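Local coordinates for protein mandalate racemase/muconate lactonizing enzyme (Unidentified, PDB 4E4U) that probably acts as an isomerase or lyase of the enolase superfamily, related to mandelate racemase, abstracting a proton next to a substrate carboxylate, at residues P350-W353 / I358-S361; E123-Y128 / A319-A324; E233-P238 / A245-H250; L204-H209 / K222-Y227. All blocks are in the same frame, centred on the assembly; numbering follows the deposited sequence.

Contact 1 of 4, residues P350-W353 / I358-S361; sequences PIRW and IIPS
The indole of W353 and the guanidinium of R352 are the flat groups of this hairpin, and each is met by an isoleucine of the facing strand. CG1 of I358 reaches CD1 of W353 at 4.1 Å, obliquely to the ring, the two side chains crossing at about a right angle; the ring NE1 is hydrogen-bonded to S127, which helps to set the turn of the indole, and the ring of F160 meets it as well. Near the guanidinium plane, at its edge, lies CG1 of I359. The arginine chain is extended, its CG anti to the backbone N (chi1 -174°), and runs alongside I359 in the same direction, with CD 3.8 Å from I359 CB, while its charged end pairs with E354. I351 adds CG2, 4.0 Å from CG2 of I358.

The backbones are joined by one direct bond, from I359 N to R352 O, at 2.9 Å and nearly straight (170°); the same oxygen receives a CA-H contact from I358. A water also links the strands, accepting from R352 N and donating to I359 O. W353 and I358 form an antiparallel non-hydrogen-bonded pair.

This two-stranded hairpin, 352-354 with 357-359, lies at the surface beside strand 125-130, to which I358 is bonded through L125. I351 and I358 pack on I321 of helix 314-325, and I358 also touches strand 333-335.

Contact 2 of 4, residues E123-Y128 / A319-A324; sequences ERLRSY and ASIQLA
L125 turns its CG anti to its own carbonyl carbon (chi1 -58°); chi2 of 173° runs CD1 on in the extended direction, and CD2 branches beside it, toward segment 319-324 of helix 314-325. On the helix, I321 has CG2 anti to the backbone N, placing that methyl against the leucine, and A324, nearly one turn further on, offers its CB. The CD1 of L125 therefore touches two residues: CG2 of I321 at 3.8 Å and CB of A324 also at 3.8 Å. Its other branch, CD2, comes to 3.9 Å from the same A324 CB, so that the leucine fork bears on the alanine methyl with both arms, while the side chains of L125 and I321 cross at a slant. Between the backbones, L125 CA lies 7.4 Å from A324 CA.

In the modified TIM barrel of the enolase superfamily, this is helix-on-strand packing: strand 125-130 lies in the barrel sheet between 162-165 and 333-335, and helix 314-325 covers it from outside. All three touching residues are buried, and the contact is wholly apolar. On the helix, S320 OG is hydrogen-bonded to Q333 of strand 333-335, a second tie between helix and sheet. Polar side chains beside L125 find partners elsewhere: R126 pairs with D203, and R124 with D396 of the second subunit.

Contact 3 of 4, residues E233-P238 / A245-H250; sequences EEPVPP and AQVAKH
P235 and V236 are the residues that meet the helix, and the chain reaches them through two glutamates that face elsewhere. E233, at the end of strand 231-233, forms a salt bridge with K164 and hydrogen bonds with W231 and Q280; E234, in a loop conformation with positive phi (36°), pairs with R260. The chain then turns P235 toward V247, whose CG1 sits 4.1 Å from the ring carbon CB and 4.2 Å from CG, the ring and the valine crossing at a slant. V236 follows, its CG1 meeting the other branch of V247, CG2, tip to tip at 4.1 Å. A single valine thus divides its two methyls between two successive loop residues: CG1, which is anti to the backbone N (chi1 -178°), goes to the proline, and CG2 to the valine. P237 and P238 then lead away, packing against Q84 and T83 of the third subunit, while the carbonyl of P237 is hydrogen-bonded to Y303 of the fourth.

I255 and A217 touch both P235 and V247, joining helix 241-249 to the neighbouring strand and helix of the barrel. The loop is the link that follows strand 231-233 and enters helix 241-249. The contact between the two segments rests on apolar packing of buried carbons, while the polar bonds of the loop go to other parts of the structure.

Contact 4 of 4, residues L204-H209 / K222-Y227; sequences LLFGTH and KRLEKY
Strand 203-206 and segment 222-227, which begins in helix 214-224, lie with their backbones well apart, L204 CA 8.1 Å from Y227 CA and F206 CA 8.9 Å from L224 CA, so side chains bridge the gap. The methyl CD1 of L224 sits squarely over one face of the F206 ring, 3.5 Å from its centroid and only 6° off the normal, a well-centred CH-pi contact. The two side chains cross at about a right angle, and the ring is brought out by a CG anti to the backbone N (chi1 -161°). At the other end, CD1 of L204 touches CB of Y227 at 4.1 Å and Y227 O at 3.9 Å, an oxygen hydrogen-bonded to R195. The phenol itself leads away, with CG of K226 above one face, toward the rim. Within 222-227, K222 NZ forms a salt bridge with E225 OE2 at 2.9 Å, and K226 NZ bonds to R223 O and pairs with E188.

The contact belongs to the beta-alpha-beta unit 203-206, 214-224 and 231-233, with strand 203-206 paired to 162-165 and 231-233 and helix 181-198 alongside, where V194 and R195 touch L204.

Overall arrangement
Contacts 2, 3 and 4 are buried and draw their side-chain packing from aliphatic or aromatic groups, whereas contact 1 lies at the surface and adds a backbone bond, a water and an exposed arginine. Contacts 1 and 2 adjoin, their centres about 8 Å apart: strands 357-359 and 125-130 are neighbours in one sheet, and both contacts lean on helix 314-325. Contacts 3 and 4 form a second pair, centres about 12 Å apart, joined where strand 231-233 runs beside 203-206. Contact 2 closes a long loop of chain that encloses both, and Y128 packs on L205 of contact 4. Contacts 1 and 3 lie on opposite sides of the chain's centre.

Contact 1 of 4, residues P350-W353 / I358-S361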
loop_
_atom_site.group_PDB
_atom_site.type_symbol
_atom_site.label_atom_id
_atom_site.label_comp_id
_atom_site.label_asym_id
_atom_site.label_seq_id
_atom_site.Cartn_x
_atom_site.Cartn_y
_atom_site.Cartn_z
ATOM N N PRO A 350 -14.591 -45.876 -20.918
ATOM C CA PRO A 350 -14.899 -44.439 -20.949
ATOM C C PRO A 350 -15.147 -43.798 -19.587
ATOM O O PRO A 350 -15.503 -44.464 -18.612
ATOM C CB PRO A 350 -16.174 -44.368 -21.799
ATOM C CG PRO A 350 -16.711 -45.752 -21.830
ATOM C CD PRO A 350 -15.508 -46.647 -21.767
ATOM N N ILE A 351 -14.946 -42.488 -19.534
ATOM C CA ILE A 351 -15.281 -41.702 -18.355
ATOM C C ILE A 351 -16.784 -41.774 -18.136
ATOM O O ILE A 351 -17.565 -41.663 -19.086
ATOM C CB ILE A 351 -14.847 -40.251 -18.550
ATOM C CG1 ILE A 351 -13.326 -40.196 -18.694
ATOM C CG2 ILE A 351 -15.318 -39.381 -17.389
ATOM C CD1 ILE A 351 -12.809 -38.877 -19.179
ATOM N N ARG A 352 -17.181 -41.977 -16.885
ATOM C CA ARG A 352 -18.584 -42.142 -16.533
ATOM C C ARG A 352 -19.237 -40.821 -16.121
ATOM O O ARG A 352 -18.727 -40.097 -15.258
ATOM C CB ARG A 352 -18.709 -43.157 -15.400
ATOM C CG ARG A 352 -20.131 -43.517 -15.038
ATOM C CD ARG A 352 -20.152 -44.558 -13.936
ATOM N NE ARG A 352 -21.514 -44.888 -13.538
ATOM C CZ ARG A 352 -22.088 -46.069 -13.743
ATOM N NH1 ARG A 352 -21.418 -47.046 -14.338
ATOM N NH2 ARG A 352 -23.335 -46.269 -13.350
ATOM N N TRP A 353 -20.374 -40.523 -16.743
ATOM C CA TRP A 353 -21.107 -39.285 -16.512
ATOM C C TRP A 353 -22.568 -39.643 -16.283
ATOM O O TRP A 353 -23.156 -40.396 -17.063
ATOM C CB TRP A 353 -20.981 -38.371 -17.736
ATOM C CG TRP A 353 -21.528 -36.979 -17.554
ATOM C CD1 TRP A 353 -20.819 -35.857 -17.229
ATOM C CD2 TRP A 353 -22.894 -36.554 -17.698
ATOM N NE1 TRP A 353 -21.657 -34.773 -17.160
ATOM C CE2 TRP A 353 -22.933 -35.174 -17.445
ATOM C CE3 TRP A 353 -24.084 -37.219 -18.017
ATOM C CZ2 TRP A 353 -24.116 -34.438 -17.496
ATOM C CZ3 TRP A 353 -25.258 -36.484 -18.070
ATOM C CH2 TRP A 353 -25.265 -35.109 -17.816
ATOM N N ILE A 358 -19.671 -36.263 -12.975
ATOM C CA ILE A 358 -18.692 -37.271 -13.332
ATOM C C ILE A 358 -18.531 -38.226 -12.155
ATOM O O ILE A 358 -18.425 -37.784 -11.004
ATOM C CB ILE A 358 -17.342 -36.624 -13.662
ATOM C CG1 ILE A 358 -17.486 -35.750 -14.905
ATOM C CG2 ILE A 358 -16.266 -37.688 -13.858
ATOM C CD1 ILE A 358 -16.356 -34.747 -15.086
ATOM N N ILE A 359 -18.514 -39.526 -12.437
ATOM C CA ILE A 359 -18.304 -40.530 -11.404
ATOM C C ILE A 359 -16.872 -41.040 -11.500
ATOM O O ILE A 359 -16.535 -41.734 -12.453
ATOM C CB ILE A 359 -19.257 -41.727 -11.596
ATOM C CG1 ILE A 359 -20.701 -41.242 -11.774
ATOM C CG2 ILE A 359 -19.105 -42.723 -10.447
ATOM C CD1 ILE A 359 -21.220 -40.409 -10.624
ATOM N N PRO A 360 -16.017 -40.689 -10.525
ATOM C CA PRO A 360 -14.603 -41.086 -10.612
ATOM C C PRO A 360 -14.393 -42.594 -10.641
ATOM O O PRO A 360 -15.114 -43.346 -9.981
ATOM C CB PRO A 360 -13.996 -40.512 -9.329
ATOM C CG PRO A 360 -14.898 -39.370 -8.965
ATOM C CD PRO A 360 -16.275 -39.830 -9.359
ATOM N N SER A 361 -13.397 -43.027 -11.404
ATOM C CA SER A 361 -13.007 -44.431 -11.439
ATOM C C SER A 361 -12.520 -44.908 -10.070
ATOM O O SER A 361 -11.977 -44.125 -9.291
ATOM C CB SER A 361 -11.899 -44.624 -12.472
ATOM O OG SER A 361 -11.415 -45.951 -12.463
HETATM O O HOH W 1 -15.138 -41.867 -14.769
#

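Contact 2 of 4, residues E123-Y128 / A319-A324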
loop_
_atom_site.group_PDB
_atom_site.type_symbol
_atom_site.label_atom_id
_atom_site.label_comp_id
_atom_site.label_asym_id
_atom_site.label_seq_id
_atom_site.Cartn_x
_atom_site.Cartn_y
_atom_site.Cartn_z
ATOM N N GLU A 123 -17.829 -38.123 -3.811
ATOM C CA GLU A 123 -18.342 -39.341 -4.415
ATOM C C GLU A 123 -18.628 -39.131 -5.899
ATOM O O GLU A 123 -18.520 -40.063 -6.702
ATOM C CB GLU A 123 -19.591 -39.819 -3.681
ATOM C CG GLU A 123 -19.339 -40.195 -2.222
ATOM C CD GLU A 123 -18.357 -41.351 -2.058
ATOM O OE1 GLU A 123 -18.177 -42.138 -3.010
ATOM O OE2 GLU A 123 -17.768 -41.473 -0.964
ATOM N N ARG A 124 -18.997 -37.907 -6.262
ATOM C CA ARG A 124 -19.184 -37.547 -7.662
ATOM C C ARG A 124 -18.834 -36.078 -7.851
ATOM O O ARG A 124 -18.814 -35.310 -6.887
ATOM C CB ARG A 124 -20.613 -37.809 -8.113
ATOM C CG ARG A 124 -21.629 -36.975 -7.388
ATOM C CD ARG A 124 -23.037 -37.475 -7.646
ATOM N NE ARG A 124 -23.982 -36.819 -6.752
ATOM C CZ ARG A 124 -25.292 -36.766 -6.957
ATOM N NH1 ARG A 124 -25.820 -37.329 -8.037
ATOM N NH2 ARG A 124 -26.073 -36.146 -6.083
ATOM N N LEU A 125 -18.581 -35.690 -9.095
ATOM C CA LEU A 125 -18.046 -34.369 -9.388
ATOM C C LEU A 125 -19.010 -33.556 -10.233
ATOM O O LEU A 125 -19.337 -33.936 -11.359
ATOM C CB LEU A 125 -16.723 -34.496 -10.137
ATOM C CG LEU A 125 -15.619 -35.279 -9.434
ATOM C CD1 LEU A 125 -14.437 -35.469 -10.371
ATOM C CD2 LEU A 125 -15.190 -34.555 -8.165
ATOM N N ARG A 126 -19.456 -32.429 -9.696
ATOM C CA ARG A 126 -20.285 -31.515 -10.465
ATOM C C ARG A 126 -19.559 -31.152 -11.759
ATOM O O ARG A 126 -18.357 -30.876 -11.754
ATOM C CB ARG A 126 -20.572 -30.252 -9.649
ATOM C CG ARG A 126 -21.561 -29.302 -10.307
ATOM C CD ARG A 126 -21.635 -27.986 -9.556
ATOM N NE ARG A 126 -22.564 -27.064 -10.201
ATOM C CZ ARG A 126 -22.679 -25.776 -9.897
ATOM N NH1 ARG A 126 -21.918 -25.242 -8.945
ATOM N NH2 ARG A 126 -23.553 -25.017 -10.550
ATOM N N SER A 127 -20.286 -31.155 -12.870
ATOM C CA SER A 127 -19.667 -30.850 -14.153
ATOM C C SER A 127 -20.459 -29.824 -14.955
ATOM O O SER A 127 -21.609 -29.519 -14.638
ATOM C CB SER A 127 -19.467 -32.122 -14.973
ATOM O OG SER A 127 -20.698 -32.584 -15.482
ATOM N N TYR A 128 -19.829 -29.284 -15.989
ATOM C CA TYR A 128 -20.517 -28.403 -16.915
ATOM C C TYR A 128 -20.049 -28.712 -18.314
ATOM O O TYR A 128 -19.035 -29.388 -18.495
ATOM C CB TYR A 128 -20.243 -26.942 -16.596
ATOM C CG TYR A 128 -18.868 -26.418 -16.951
ATOM C CD1 TYR A 128 -18.611 -25.877 -18.209
ATOM C CD2 TYR A 128 -17.854 -26.380 -16.006
ATOM C CE1 TYR A 128 -17.361 -25.334 -18.522
ATOM C CE2 TYR A 128 -16.603 -25.849 -16.311
ATOM C CZ TYR A 128 -16.362 -25.325 -17.567
ATOM O OH TYR A 128 -15.132 -24.784 -17.875
ATOM N N ALA A 319 -6.927 -37.455 -15.491
ATOM C CA ALA A 319 -6.022 -36.865 -14.510
ATOM C C ALA A 319 -6.716 -35.735 -13.744
ATOM O O ALA A 319 -6.555 -35.608 -12.525
ATOM C CB ALA A 319 -4.749 -36.367 -15.188
ATOM N N SER A 320 -7.481 -34.929 -14.466
ATOM C CA SER A 320 -8.210 -33.826 -13.864
ATOM C C SER A 320 -9.205 -34.333 -12.820
ATOM O O SER A 320 -9.354 -33.743 -11.742
ATOM C CB SER A 320 -8.927 -33.042 -14.957
ATOM O OG SER A 320 -9.254 -31.750 -14.511
ATOM N N ILE A 321 -9.868 -35.436 -13.145
ATOM C CA ILE A 321 -10.816 -36.075 -12.252
ATOM C C ILE A 321 -10.111 -36.583 -10.995
ATOM O O ILE A 321 -10.644 -36.466 -9.894
ATOM C CB ILE A 321 -11.545 -37.213 -12.995
ATOM C CG1 ILE A 321 -12.518 -36.606 -14.009
ATOM C CG2 ILE A 321 -12.246 -38.158 -12.021
ATOM C CD1 ILE A 321 -12.896 -37.536 -15.154
ATOM N N GLN A 322 -8.908 -37.133 -11.152
ATOM C CA GLN A 322 -8.137 -37.576 -9.991
ATOM C C GLN A 322 -7.863 -36.416 -9.030
ATOM O O GLN A 322 -8.050 -36.547 -7.820
ATOM C CB GLN A 322 -6.819 -38.225 -10.424
ATOM C CG GLN A 322 -7.000 -39.516 -11.203
ATOM C CD GLN A 322 -7.515 -40.654 -10.350
ATOM O OE1 GLN A 322 -7.000 -40.910 -9.265
ATOM N NE2 GLN A 322 -8.528 -41.355 -10.841
ATOM N N LEU A 323 -7.432 -35.279 -9.567
ATOM C CA LEU A 323 -7.201 -34.109 -8.732
ATOM C C LEU A 323 -8.499 -33.661 -8.057
ATOM O O LEU A 323 -8.537 -33.452 -6.843
ATOM C CB LEU A 323 -6.639 -32.956 -9.564
ATOM C CG LEU A 323 -6.483 -31.635 -8.801
ATOM C CD1 LEU A 323 -5.361 -31.743 -7.773
ATOM C CD2 LEU A 323 -6.242 -30.471 -9.751
ATOM N N ALA A 324 -9.563 -33.527 -8.843
ATOM C CA ALA A 324 -10.814 -32.989 -8.318
ATOM C C ALA A 324 -11.343 -33.826 -7.153
ATOM O O ALA A 324 -11.845 -33.286 -6.171
ATOM C CB ALA A 324 -11.847 -32.904 -9.421
#

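Contact 3 of 4, residues E233-P238 / A245-H250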
loop_
_atom_site.group_PDB
_atom_site.type_symbol
_atom_site.label_atom_id
_atom_site.label_comp_id
_atom_site.label_asym_id
_atom_site.label_seq_id
_atom_site.Cartn_x
_atom_site.Cartn_y
_atom_site.Cartn_z
ATOM N N GLU A 233 -15.108 -15.573 -17.423
ATOM C CA GLU A 233 -13.868 -16.300 -17.695
ATOM C C GLU A 233 -12.884 -15.460 -18.501
ATOM O O GLU A 233 -13.291 -14.763 -19.427
ATOM C CB GLU A 233 -14.213 -17.555 -18.501
ATOM C CG GLU A 233 -13.054 -18.483 -18.815
ATOM C CD GLU A 233 -13.511 -19.908 -19.094
ATOM O OE1 GLU A 233 -14.559 -20.323 -18.557
ATOM O OE2 GLU A 233 -12.808 -20.628 -19.831
ATOM N N GLU A 234 -11.594 -15.536 -18.163
ATOM C CA GLU A 234 -10.538 -14.884 -18.950
ATOM C C GLU A 234 -10.969 -13.541 -19.543
ATOM O O GLU A 234 -11.030 -13.384 -20.767
ATOM C CB GLU A 234 -10.076 -15.799 -20.090
ATOM C CG GLU A 234 -9.323 -17.044 -19.662
ATOM C CD GLU A 234 -8.343 -17.478 -20.729
ATOM O OE1 GLU A 234 -8.782 -17.726 -21.871
ATOM O OE2 GLU A 234 -7.130 -17.527 -20.452
ATOM N N PRO A 235 -11.280 -12.563 -18.684
ATOM C CA PRO A 235 -11.804 -11.315 -19.251
ATOM C C PRO A 235 -10.774 -10.553 -20.078
ATOM O O PRO A 235 -11.165 -9.793 -20.956
ATOM C CB PRO A 235 -12.222 -10.508 -18.013
ATOM C CG PRO A 235 -11.499 -11.162 -16.860
ATOM C CD PRO A 235 -11.387 -12.602 -17.216
ATOM N N VAL A 236 -9.491 -10.775 -19.813
ATOM C CA VAL A 236 -8.413 -10.098 -20.519
ATOM C C VAL A 236 -7.345 -11.143 -20.844
ATOM O O VAL A 236 -7.368 -12.245 -20.287
ATOM C CB VAL A 236 -7.800 -8.958 -19.665
ATOM C CG1 VAL A 236 -8.863 -7.928 -19.293
ATOM C CG2 VAL A 236 -7.121 -9.518 -18.425
ATOM N N PRO A 237 -6.403 -10.813 -21.743
ATOM C CA PRO A 237 -5.355 -11.790 -22.044
ATOM C C PRO A 237 -4.512 -12.129 -20.818
ATOM O O PRO A 237 -4.338 -11.289 -19.924
ATOM C CB PRO A 237 -4.497 -11.067 -23.086
ATOM C CG PRO A 237 -5.448 -10.124 -23.754
ATOM C CD PRO A 237 -6.333 -9.640 -22.635
ATOM N N PRO A 238 -3.960 -13.345 -20.784
ATOM C CA PRO A 238 -3.145 -13.787 -19.648
ATOM C C PRO A 238 -1.816 -13.040 -19.606
ATOM O O PRO A 238 -1.417 -12.414 -20.596
ATOM C CB PRO A 238 -2.899 -15.269 -19.957
ATOM C CG PRO A 238 -2.982 -15.354 -21.463
ATOM C CD PRO A 238 -4.046 -14.365 -21.845
ATOM N N ALA A 245 -7.012 -8.218 -12.281
ATOM C CA ALA A 245 -7.499 -7.804 -10.962
ATOM C C ALA A 245 -8.346 -6.532 -11.026
ATOM O O ALA A 245 -9.269 -6.360 -10.232
ATOM C CB ALA A 245 -6.355 -7.630 -9.982
ATOM N N GLN A 246 -8.028 -5.643 -11.958
ATOM C CA GLN A 246 -8.833 -4.444 -12.147
ATOM C C GLN A 246 -10.274 -4.800 -12.510
ATOM O O GLN A 246 -11.221 -4.161 -12.041
ATOM C CB GLN A 246 -8.210 -3.545 -13.207
ATOM C CG GLN A 246 -7.127 -2.639 -12.643
ATOM C CD GLN A 246 -7.638 -1.750 -11.522
ATOM O OE1 GLN A 246 -8.682 -1.109 -11.650
ATOM N NE2 GLN A 246 -6.908 -1.722 -10.406
ATOM N N VAL A 247 -10.444 -5.828 -13.335
ATOM C CA VAL A 247 -11.782 -6.286 -13.700
ATOM C C VAL A 247 -12.484 -6.834 -12.450
ATOM O O VAL A 247 -13.623 -6.466 -12.143
ATOM C CB VAL A 247 -11.767 -7.329 -14.833
ATOM C CG1 VAL A 247 -13.190 -7.722 -15.200
ATOM C CG2 VAL A 247 -11.041 -6.785 -16.049
ATOM N N ALA A 248 -11.789 -7.682 -11.699
ATOM C CA ALA A 248 -12.372 -8.270 -10.493
ATOM C C ALA A 248 -12.823 -7.199 -9.497
ATOM O O ALA A 248 -13.863 -7.328 -8.858
ATOM C CB ALA A 248 -11.385 -9.227 -9.842
ATOM N N LYS A 249 -12.039 -6.134 -9.375
ATOM C CA LYS A 249 -12.364 -5.056 -8.443
ATOM C C LYS A 249 -13.649 -4.328 -8.814
ATOM O O LYS A 249 -14.326 -3.778 -7.950
ATOM C CB LYS A 249 -11.208 -4.053 -8.373
ATOM C CG LYS A 249 -10.008 -4.584 -7.614
ATOM C CD LYS A 249 -8.797 -3.687 -7.794
ATOM C CE LYS A 249 -7.535 -4.379 -7.278
ATOM N NZ LYS A 249 -6.291 -3.651 -7.637
ATOM N N HIS A 250 -13.991 -4.344 -10.100
ATOM C CA HIS A 250 -15.095 -3.539 -10.611
ATOM C C HIS A 250 -16.353 -4.329 -10.948
ATOM O O HIS A 250 -17.283 -3.781 -11.534
ATOM C CB HIS A 250 -14.639 -2.739 -11.837
ATOM C CG HIS A 250 -13.863 -1.510 -11.490
ATOM N ND1 HIS A 250 -14.466 -0.299 -11.252
ATOM C CD2 HIS A 250 -12.532 -1.310 -11.316
ATOM C CE1 HIS A 250 -13.547 0.604 -10.954
ATOM N NE2 HIS A 250 -12.362 0.009 -10.985
#

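Contact 4 of 4, residues L204-H209 / K222-Y227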
loop_
_atom_site.group_PDB
_atom_site.type_symbol
_atom_site.label_atom_id
_atom_site.label_comp_id
_atom_site.label_asym_id
_atom_site.label_seq_id
_atom_site.Cartn_x
_atom_site.Cartn_y
_atom_site.Cartn_z
ATOM N N LEU A 204 -24.945 -19.856 -15.253
ATOM C CA LEU A 204 -24.348 -19.381 -16.491
ATOM C C LEU A 204 -22.857 -19.191 -16.285
ATOM O O LEU A 204 -22.431 -18.535 -15.327
ATOM C CB LEU A 204 -24.936 -18.027 -16.888
ATOM C CG LEU A 204 -26.451 -17.878 -16.968
ATOM C CD1 LEU A 204 -26.829 -16.472 -17.408
ATOM C CD2 LEU A 204 -27.020 -18.885 -17.916
ATOM N N LEU A 205 -22.066 -19.756 -17.187
ATOM C CA LEU A 205 -20.621 -19.568 -17.189
ATOM C C LEU A 205 -20.292 -18.750 -18.421
ATOM O O LEU A 205 -20.476 -19.213 -19.548
ATOM C CB LEU A 205 -19.907 -20.920 -17.233
ATOM C CG LEU A 205 -20.372 -21.922 -16.183
ATOM C CD1 LEU A 205 -19.702 -23.258 -16.386
ATOM C CD2 LEU A 205 -20.107 -21.399 -14.795
ATOM N N PHE A 206 -19.849 -17.515 -18.220
ATOM C CA PHE A 206 -19.593 -16.652 -19.358
ATOM C C PHE A 206 -18.167 -16.913 -19.830
ATOM O O PHE A 206 -17.204 -16.443 -19.221
ATOM C CB PHE A 206 -19.840 -15.180 -19.019
ATOM C CG PHE A 206 -20.032 -14.327 -20.228
ATOM C CD1 PHE A 206 -21.280 -14.218 -20.828
ATOM C CD2 PHE A 206 -18.957 -13.663 -20.788
ATOM C CE1 PHE A 206 -21.449 -13.443 -21.954
ATOM C CE2 PHE A 206 -19.119 -12.888 -21.912
ATOM C CZ PHE A 206 -20.362 -12.777 -22.497
ATOM N N GLY A 207 -18.050 -17.703 -20.894
ATOM C CA GLY A 207 -16.795 -18.344 -21.242
ATOM C C GLY A 207 -15.917 -17.603 -22.222
ATOM O O GLY A 207 -15.459 -18.178 -23.216
ATOM N N THR A 208 -15.662 -16.333 -21.931
ATOM C CA THR A 208 -14.803 -15.505 -22.769
ATOM C C THR A 208 -13.376 -16.058 -22.873
ATOM O O THR A 208 -12.961 -16.922 -22.079
ATOM C CB THR A 208 -14.820 -14.039 -22.291
ATOM O OG1 THR A 208 -15.288 -13.980 -20.935
ATOM C CG2 THR A 208 -15.781 -13.239 -23.146
ATOM N N HIS A 209 -12.646 -15.551 -23.862
ATOM C CA HIS A 209 -11.329 -16.056 -24.260
ATOM C C HIS A 209 -10.282 -14.928 -24.284
ATOM O O HIS A 209 -9.406 -14.899 -25.150
ATOM C CB HIS A 209 -11.402 -16.673 -25.665
ATOM C CG HIS A 209 -12.087 -18.005 -25.731
ATOM N ND1 HIS A 209 -13.452 -18.144 -25.822
ATOM C CD2 HIS A 209 -11.576 -19.262 -25.769
ATOM C CE1 HIS A 209 -13.761 -19.426 -25.894
ATOM N NE2 HIS A 209 -12.643 -20.125 -25.863
ATOM N N LYS A 222 -20.704 -5.027 -16.233
ATOM C CA LYS A 222 -21.839 -4.271 -15.698
ATOM C C LYS A 222 -23.148 -4.700 -16.352
ATOM O O LYS A 222 -24.177 -4.736 -15.689
ATOM C CB LYS A 222 -21.632 -2.758 -15.824
ATOM C CG LYS A 222 -20.412 -2.198 -15.086
ATOM C CD LYS A 222 -20.012 -2.969 -13.824
ATOM C CE LYS A 222 -20.786 -2.536 -12.598
ATOM N NZ LYS A 222 -20.236 -3.196 -11.370
ATOM N N ARG A 223 -23.096 -5.044 -17.636
ATOM C CA ARG A 223 -24.267 -5.528 -18.360
ATOM C C ARG A 223 -24.690 -6.930 -17.958
ATOM O O ARG A 223 -25.877 -7.266 -18.006
ATOM C CB ARG A 223 -23.994 -5.515 -19.855
ATOM C CG ARG A 223 -23.956 -4.132 -20.463
ATOM C CD ARG A 223 -23.353 -4.222 -21.838
ATOM N NE ARG A 223 -23.371 -2.979 -22.603
ATOM C CZ ARG A 223 -24.184 -2.740 -23.627
ATOM N NH1 ARG A 223 -25.089 -3.640 -23.996
ATOM N NH2 ARG A 223 -24.080 -1.601 -24.289
ATOM N N LEU A 224 -23.718 -7.751 -17.573
ATOM C CA LEU A 224 -23.990 -9.152 -17.281
ATOM C C LEU A 224 -24.449 -9.389 -15.851
ATOM O O LEU A 224 -25.029 -10.438 -15.553
ATOM C CB LEU A 224 -22.757 -10.012 -17.572
ATOM C CG LEU A 224 -22.253 -9.977 -19.016
ATOM C CD1 LEU A 224 -21.134 -10.992 -19.183
ATOM C CD2 LEU A 224 -23.384 -10.229 -20.017
ATOM N N GLU A 225 -24.192 -8.430 -14.965
ATOM C CA GLU A 225 -24.484 -8.635 -13.546
ATOM C C GLU A 225 -25.943 -8.996 -13.268
ATOM O O GLU A 225 -26.225 -9.815 -12.396
ATOM C CB GLU A 225 -24.048 -7.426 -12.708
ATOM C CG GLU A 225 -22.537 -7.382 -12.497
ATOM C CD GLU A 225 -22.029 -6.118 -11.820
ATOM O OE1 GLU A 225 -22.829 -5.206 -11.536
ATOM O OE2 GLU A 225 -20.809 -6.022 -11.578
ATOM N N LYS A 226 -26.870 -8.415 -14.025
ATOM C CA LYS A 226 -28.286 -8.682 -13.786
ATOM C C LYS A 226 -28.677 -10.141 -14.034
ATOM O O LYS A 226 -29.737 -10.575 -13.593
ATOM C CB LYS A 226 -29.172 -7.750 -14.627
ATOM C CG LYS A 226 -29.106 -8.000 -16.134
ATOM C CD LYS A 226 -30.034 -7.060 -16.919
ATOM C CE LYS A 226 -29.451 -5.655 -17.089
ATOM N NZ LYS A 226 -28.207 -5.624 -17.934
ATOM N N TYR A 227 -27.820 -10.899 -14.717
ATOM C CA TYR A 227 -28.102 -12.313 -14.956
ATOM C C TYR A 227 -27.348 -13.251 -14.017
ATOM O O TYR A 227 -27.435 -14.467 -14.155
ATOM C CB TYR A 227 -27.867 -12.673 -16.424
ATOM C CG TYR A 227 -28.751 -11.839 -17.308
ATOM C CD1 TYR A 227 -30.134 -11.982 -17.254
ATOM C CD2 TYR A 227 -28.221 -10.878 -18.157
ATOM C CE1 TYR A 227 -30.967 -11.202 -18.031
ATOM C CE2 TYR A 227 -29.051 -10.099 -18.955
ATOM C CZ TYR A 227 -30.420 -10.269 -18.878
ATOM O OH TYR A 227 -31.252 -9.495 -19.643
#